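Local atomic coordinates of periplasmic oligopeptide-binding protein (Burkholderia pseudomallei, PDB entry 3ZS6), a protein that probably binds short peptides in the periplasm and delivers them to an ABC transporter for uptake into the cell. Residues T296-V301 against S476-V481; D418-G423 against V429-P434. All coordinates share one frame; numbering follows the deposited sequence. Where two conformers were deposited one is given.

Contact 1 and contact 2 belong to different regions of the chain: their centres are 30 Å apart, their nearest atoms about 14 Å, and they do not touch. Each centre lies about 17 Å from that of the chain, and both are partly buried. Contact 1 brings the turn after helix 288-296 to an interruption near the end of strand 470-480 through one serine hydroxyl, a carboxylate and a water. Contact 2, nested in the long loop that contact 1 closes, joins two halves of the connection between helices 414-417 and 434-443; a disulfide and three waters hold it, with a tyrosine ring on its buried side.

Contact 1: residues T296-V301 against S476-V481; sequences TQAGEV and SADRLV
The side chain of S476 has OG anti to its own backbone N, chi1 162°, which carries the hydroxyl to the carbonyl of A298, while E300 folds back at chi2 (88°) and brings its carboxylate beside CB of the same serine. The hydroxyl completes an ST turn where strand 470-480 is interrupted at A477 and D478: OG accepts from D478 N at 3.2 Å. Its own proton goes to A298 O at 2.8 Å, with a C=O...OG angle of 146° and OG tilted from the carbonyl plane. One serine oxygen thus closes its own turn and ties that turn to the loop between helix 288-296 and strand 301-302.

E300 organises that loop. Its OE1 takes two donors from different directions: A298 N, 2.9 Å away, approaches from the syn side near the carboxylate plane, whereas T296 OG1, which is also in hydrogen-bonding contact with T292 O, comes from well above that plane. The two bonds may restrain rotation of the carboxylate. The other oxygen, OE2, lies 3.6 Å from S476 CB.

D478 lies beside S476 on the same flank of A298. Its OD2 is 4.0 Å from A298 CB, but OD2 and A298 O are both acceptors and form no bond to each other. The carboxylate is instead engaged through OD1 by the backbone N of G256, in the neighbouring strand 253-258. At the end of the loop V301 is backbone hydrogen-bonded with Q474, so short strand 301-302 pairs with strand 470-480 in the sheet that also holds 253-258. A water completes the link between the segments, donating to E300 OE2 at 2.7 Å and accepting from S476 N at 2.8 Å.

Contact 2: residues D418-G423 against V429-P434; sequences DLIRCG and VGYCNP
C422 and C432 are joined by a disulfide that staples together the connection between helices 414-417 and 434-443. The sulfur atoms SG of C422 and SG of C432 are 2.0 Å apart, and chi3 of 89° is close to the relaxed value for a disulfide. At the start of helix 434-443, C422 SG also comes to 3.5 Å from N433 N; N433 is the N-cap residue.

From Y431 CB, with CG anti to the backbone N (chi1 178°), the CD2 edge of the ring is turned to I420. CD2 makes the contact: I420 O lies 3.5 Å from it, at the ring edge and near the ring plane, and I420 CB packs 4.0 Å from the same atom. CE2, one atom further out, is already 4.2 Å from I420 O. The ring also touches A463 of helix 449-464, and OH at the tip hydrogen-bonds to D466 OD2, which holds the far end of the side chain; the same oxygen also accepts from N433 ND2.

Direct polar contacts between the two segments give way to bridging waters. One links L419 O to V429 N; another sits between I420 O and N433 N, accepting from the latter. N427, in the intervening loop, bridges the segments, its ND2 hydrogen-bonded to R421 O and Y431 O. Away from the tyrosine, R421 NH2 forms a salt bridge to D418 OD1, and R421 NH1 another to E106. The last bridge is a water 2.6 Å from Y431 O and 3.2 Å from G423 N.

Contact 1: residues T296-V301 against S476-V481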
loop_
_atom_site.group_PDB
_atom_site.type_symbol
_atom_site.label_atom_id
_atom_site.label_comp_id
_atom_site.label_asym_id
_atom_site.label_seq_id
_atom_site.Cartn_x
_atom_site.Cartn_y
_atom_site.Cartn_z
ATOM N N THR A 296 1.928 -11.811 17.664
ATOM C CA THR A 296 2.450 -10.551 17.128
ATOM C C THR A 296 2.948 -9.631 18.250
ATOM O O THR A 296 4.097 -9.176 18.227
ATOM C CB THR A 296 1.412 -9.833 16.238
ATOM O OG1 THR A 296 0.306 -9.390 17.034
ATOM C CG2 THR A 296 0.896 -10.790 15.146
ATOM N N GLN A 297 2.079 -9.365 19.222
ATOM C CA GLN A 297 2.455 -8.684 20.470
ATOM C C GLN A 297 2.971 -7.257 20.309
ATOM O O GLN A 297 3.645 -6.723 21.201
ATOM C CB GLN A 297 3.484 -9.513 21.247
ATOM C CG GLN A 297 3.004 -10.913 21.582
ATOM C CD GLN A 297 3.857 -11.579 22.645
ATOM O OE1 GLN A 297 5.068 -11.712 22.496
ATOM N NE2 GLN A 297 3.225 -11.982 23.734
ATOM N N ALA A 298 2.657 -6.627 19.188
ATOM C CA ALA A 298 3.128 -5.272 18.967
ATOM C C ALA A 298 1.973 -4.271 18.951
ATOM O O ALA A 298 2.074 -3.203 18.352
ATOM C CB ALA A 298 3.952 -5.195 17.682
ATOM N N GLY A 299 0.881 -4.626 19.627
ATOM C CA GLY A 299 -0.286 -3.766 19.706
ATOM C C GLY A 299 -1.311 -3.940 18.591
ATOM O O GLY A 299 -2.299 -3.205 18.536
ATOM N N GLU A 300 -1.085 -4.905 17.703
ATOM C CA GLU A 300 -2.010 -5.145 16.594
ATOM C C GLU A 300 -3.436 -5.383 17.100
ATOM O O GLU A 300 -3.635 -6.043 18.114
ATOM C CB GLU A 300 -1.551 -6.334 15.744
ATOM C CG GLU A 300 -0.281 -6.073 14.947
ATOM C CD GLU A 300 0.986 -6.402 15.713
ATOM O OE1 GLU A 300 0.892 -6.780 16.902
ATOM O OE2 GLU A 300 2.079 -6.283 15.118
ATOM N N VAL A 301 -4.420 -4.853 16.381
ATOM C CA VAL A 301 -5.822 -4.961 16.789
ATOM C C VAL A 301 -6.605 -5.927 15.891
ATOM O O VAL A 301 -6.600 -5.781 14.671
ATOM C CB VAL A 301 -6.511 -3.575 16.757
ATOM C CG1 VAL A 301 -7.998 -3.705 17.081
ATOM C CG2 VAL A 301 -5.824 -2.619 17.728
ATOM N N SER A 476 0.601 -2.695 13.065
ATOM C CA SER A 476 1.266 -1.826 14.027
ATOM C C SER A 476 2.404 -1.078 13.326
ATOM O O SER A 476 3.118 -1.659 12.512
ATOM C CB SER A 476 1.818 -2.657 15.183
ATOM O OG SER A 476 2.804 -1.946 15.906
ATOM N N ALA A 477 2.563 0.206 13.647
ATOM C CA ALA A 477 3.574 1.060 13.024
ATOM C C ALA A 477 4.938 0.964 13.718
ATOM O O ALA A 477 5.906 1.623 13.311
ATOM C CB ALA A 477 3.095 2.516 13.031
ATOM N N ASP A 478 4.997 0.157 14.772
ATOM C CA ASP A 478 6.191 0.016 15.597
ATOM C C ASP A 478 7.444 -0.269 14.782
ATOM O O ASP A 478 7.492 -1.228 14.011
ATOM C CB ASP A 478 6.001 -1.096 16.635
ATOM C CG ASP A 478 4.978 -0.738 17.702
ATOM O OD1 ASP A 478 4.216 0.229 17.505
ATOM O OD2 ASP A 478 4.923 -1.445 18.729
ATOM N N ARG A 479 8.457 0.570 14.971
ATOM C CA ARG A 479 9.757 0.366 14.350
ATOM C C ARG A 479 10.833 1.081 15.171
ATOM O O ARG A 479 10.513 1.893 16.050
ATOM C CB ARG A 479 9.759 0.864 12.895
ATOM C CG ARG A 479 9.625 2.383 12.723
ATOM C CD ARG A 479 10.183 2.850 11.362
ATOM N NE ARG A 479 9.572 2.134 10.241
ATOM C CZ ARG A 479 8.472 2.535 9.606
ATOM N NH1 ARG A 479 7.847 3.652 9.975
ATOM N NH2 ARG A 479 7.985 1.811 8.605
ATOM N N LEU A 480 12.097 0.756 14.903
ATOM C CA LEU A 480 13.219 1.393 15.589
ATOM C C LEU A 480 13.832 2.463 14.699
ATOM O O LEU A 480 14.151 2.209 13.538
ATOM C CB LEU A 480 14.283 0.357 15.975
ATOM C CG LEU A 480 13.895 -0.622 17.092
ATOM C CD1 LEU A 480 14.770 -1.877 17.079
ATOM C CD2 LEU A 480 13.950 0.064 18.463
ATOM N N VAL A 481 13.980 3.664 15.251
ATOM C CA VAL A 481 14.626 4.772 14.558
ATOM C C VAL A 481 15.575 5.430 15.561
ATOM O O VAL A 481 15.171 5.780 16.670
ATOM C CB VAL A 481 13.609 5.800 14.033
ATOM C CG1 VAL A 481 14.320 6.980 13.375
ATOM C CG2 VAL A 481 12.623 5.139 13.043
HETATM O O HOH W 1 1.897 -5.190 12.689
#

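Contact 2: residues D418-G423 against V429-P434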
loop_
_atom_site.group_PDB
_atom_site.type_symbol
_atom_site.label_atom_id
_atom_site.label_comp_id
_atom_site.label_asym_id
_atom_site.label_seq_id
_atom_site.Cartn_x
_atom_site.Cartn_y
_atom_site.Cartn_z
ATOM N N ASP A 418 -10.581 -0.366 -3.342
ATOM C CA ASP A 418 -9.753 -0.800 -4.472
ATOM C C ASP A 418 -9.445 -2.299 -4.418
ATOM O O ASP A 418 -9.036 -2.894 -5.416
ATOM C CB ASP A 418 -8.441 -0.005 -4.546
ATOM C CG ASP A 418 -8.622 1.377 -5.157
ATOM O OD1 ASP A 418 -9.575 1.559 -5.945
ATOM O OD2 ASP A 418 -7.806 2.277 -4.863
ATOM N N LEU A 419 -9.636 -2.910 -3.254
ATOM C CA LEU A 419 -9.377 -4.347 -3.097
ATOM C C LEU A 419 -10.541 -5.239 -3.517
ATOM O O LEU A 419 -10.358 -6.440 -3.739
ATOM C CB LEU A 419 -9.044 -4.671 -1.641
ATOM C CG LEU A 419 -7.825 -3.973 -1.049
ATOM C CD1 LEU A 419 -7.693 -4.322 0.432
ATOM C CD2 LEU A 419 -6.559 -4.343 -1.834
ATOM N N ILE A 420 -11.738 -4.667 -3.618
ATOM C CA ILE A 420 -12.933 -5.481 -3.812
ATOM C C ILE A 420 -13.874 -5.013 -4.927
ATOM O O ILE A 420 -14.826 -5.718 -5.257
ATOM C CB ILE A 420 -13.742 -5.607 -2.502
ATOM C CG1 ILE A 420 -13.942 -4.228 -1.866
ATOM C CG2 ILE A 420 -13.037 -6.547 -1.524
ATOM C CD1 ILE A 420 -14.987 -4.210 -0.751
ATOM N N ARG A 421 -13.615 -3.838 -5.501
ATOM C CA ARG A 421 -14.413 -3.343 -6.633
ATOM C C ARG A 421 -14.210 -4.222 -7.860
ATOM O O ARG A 421 -13.079 -4.592 -8.175
ATOM C CB ARG A 421 -14.030 -1.896 -6.999
ATOM C CG ARG A 421 -14.606 -0.831 -6.089
ATOM C CD ARG A 421 -14.363 0.576 -6.649
ATOM N NE ARG A 421 -12.949 0.820 -6.935
ATOM C CZ ARG A 421 -12.392 0.685 -8.136
ATOM N NH1 ARG A 421 -13.127 0.309 -9.181
ATOM N NH2 ARG A 421 -11.101 0.929 -8.297
ATOM N N CYS A 422 -15.303 -4.546 -8.554
ATOM C CA CYS A 422 -15.239 -5.341 -9.778
ATOM C C CYS A 422 -14.218 -4.756 -10.738
ATOM O O CYS A 422 -14.272 -3.571 -11.063
ATOM C CB CYS A 422 -16.597 -5.357 -10.488
ATOM S SG CYS A 422 -17.952 -6.151 -9.601
ATOM N N GLY A 423 -13.292 -5.581 -11.207
ATOM C CA GLY A 423 -12.371 -5.133 -12.239
ATOM C C GLY A 423 -11.220 -4.233 -11.809
ATOM O O GLY A 423 -10.393 -3.859 -12.642
ATOM N N VAL A 429 -8.082 -10.956 -5.391
ATOM C CA VAL A 429 -8.877 -12.134 -5.004
ATOM C C VAL A 429 -9.937 -12.487 -6.056
ATOM O O VAL A 429 -10.413 -13.628 -6.119
ATOM C CB VAL A 429 -9.552 -11.986 -3.626
ATOM C CG1 VAL A 429 -8.501 -11.689 -2.552
ATOM C CG2 VAL A 429 -10.650 -10.906 -3.663
ATOM N N GLY A 430 -10.305 -11.502 -6.872
ATOM C CA GLY A 430 -11.219 -11.726 -7.982
ATOM C C GLY A 430 -12.675 -11.642 -7.570
ATOM O O GLY A 430 -13.528 -12.343 -8.105
ATOM N N TYR A 431 -12.963 -10.781 -6.603
ATOM C CA TYR A 431 -14.321 -10.630 -6.101
ATOM C C TYR A 431 -15.067 -9.651 -6.989
ATOM O O TYR A 431 -14.464 -8.723 -7.537
ATOM C CB TYR A 431 -14.269 -10.124 -4.658
ATOM C CG TYR A 431 -15.603 -9.876 -3.988
ATOM C CD1 TYR A 431 -16.392 -10.930 -3.542
ATOM C CD2 TYR A 431 -16.052 -8.583 -3.762
ATOM C CE1 TYR A 431 -17.604 -10.701 -2.911
ATOM C CE2 TYR A 431 -17.262 -8.343 -3.133
ATOM C CZ TYR A 431 -18.030 -9.401 -2.706
ATOM O OH TYR A 431 -19.228 -9.152 -2.073
ATOM N N CYS A 432 -16.368 -9.867 -7.157
ATOM C CA CYS A 432 -17.196 -8.909 -7.886
ATOM C C CYS A 432 -18.643 -8.947 -7.419
ATOM O O CYS A 432 -19.354 -9.926 -7.642
ATOM C CB CYS A 432 -17.127 -9.137 -9.396
ATOM S SG CYS A 432 -18.227 -8.026 -10.356
ATOM N N ASN A 433 -19.066 -7.872 -6.765
ATOM C CA ASN A 433 -20.444 -7.740 -6.321
ATOM C C ASN A 433 -21.009 -6.401 -6.771
ATOM O O ASN A 433 -20.789 -5.378 -6.115
ATOM C CB ASN A 433 -20.557 -7.893 -4.801
ATOM C CG ASN A 433 -22.006 -7.931 -4.324
ATOM O OD1 ASN A 433 -22.887 -7.282 -4.902
ATOM N ND2 ASN A 433 -22.259 -8.696 -3.267
ATOM N N PRO A 434 -21.743 -6.412 -7.900
ATOM C CA PRO A 434 -22.318 -5.228 -8.551
ATOM C C PRO A 434 -23.126 -4.363 -7.587
ATOM O O PRO A 434 -23.128 -3.142 -7.727
ATOM C CB PRO A 434 -23.242 -5.826 -9.620
ATOM C CG PRO A 434 -22.647 -7.170 -9.917
ATOM C CD PRO A 434 -22.106 -7.660 -8.598
HETATM O O HOH W 2 -8.131 -8.370 -3.778
HETATM O O HOH W 3 -17.544 -5.688 -5.773
HETATM O O HOH W 4 -13.149 -8.445 -9.816
#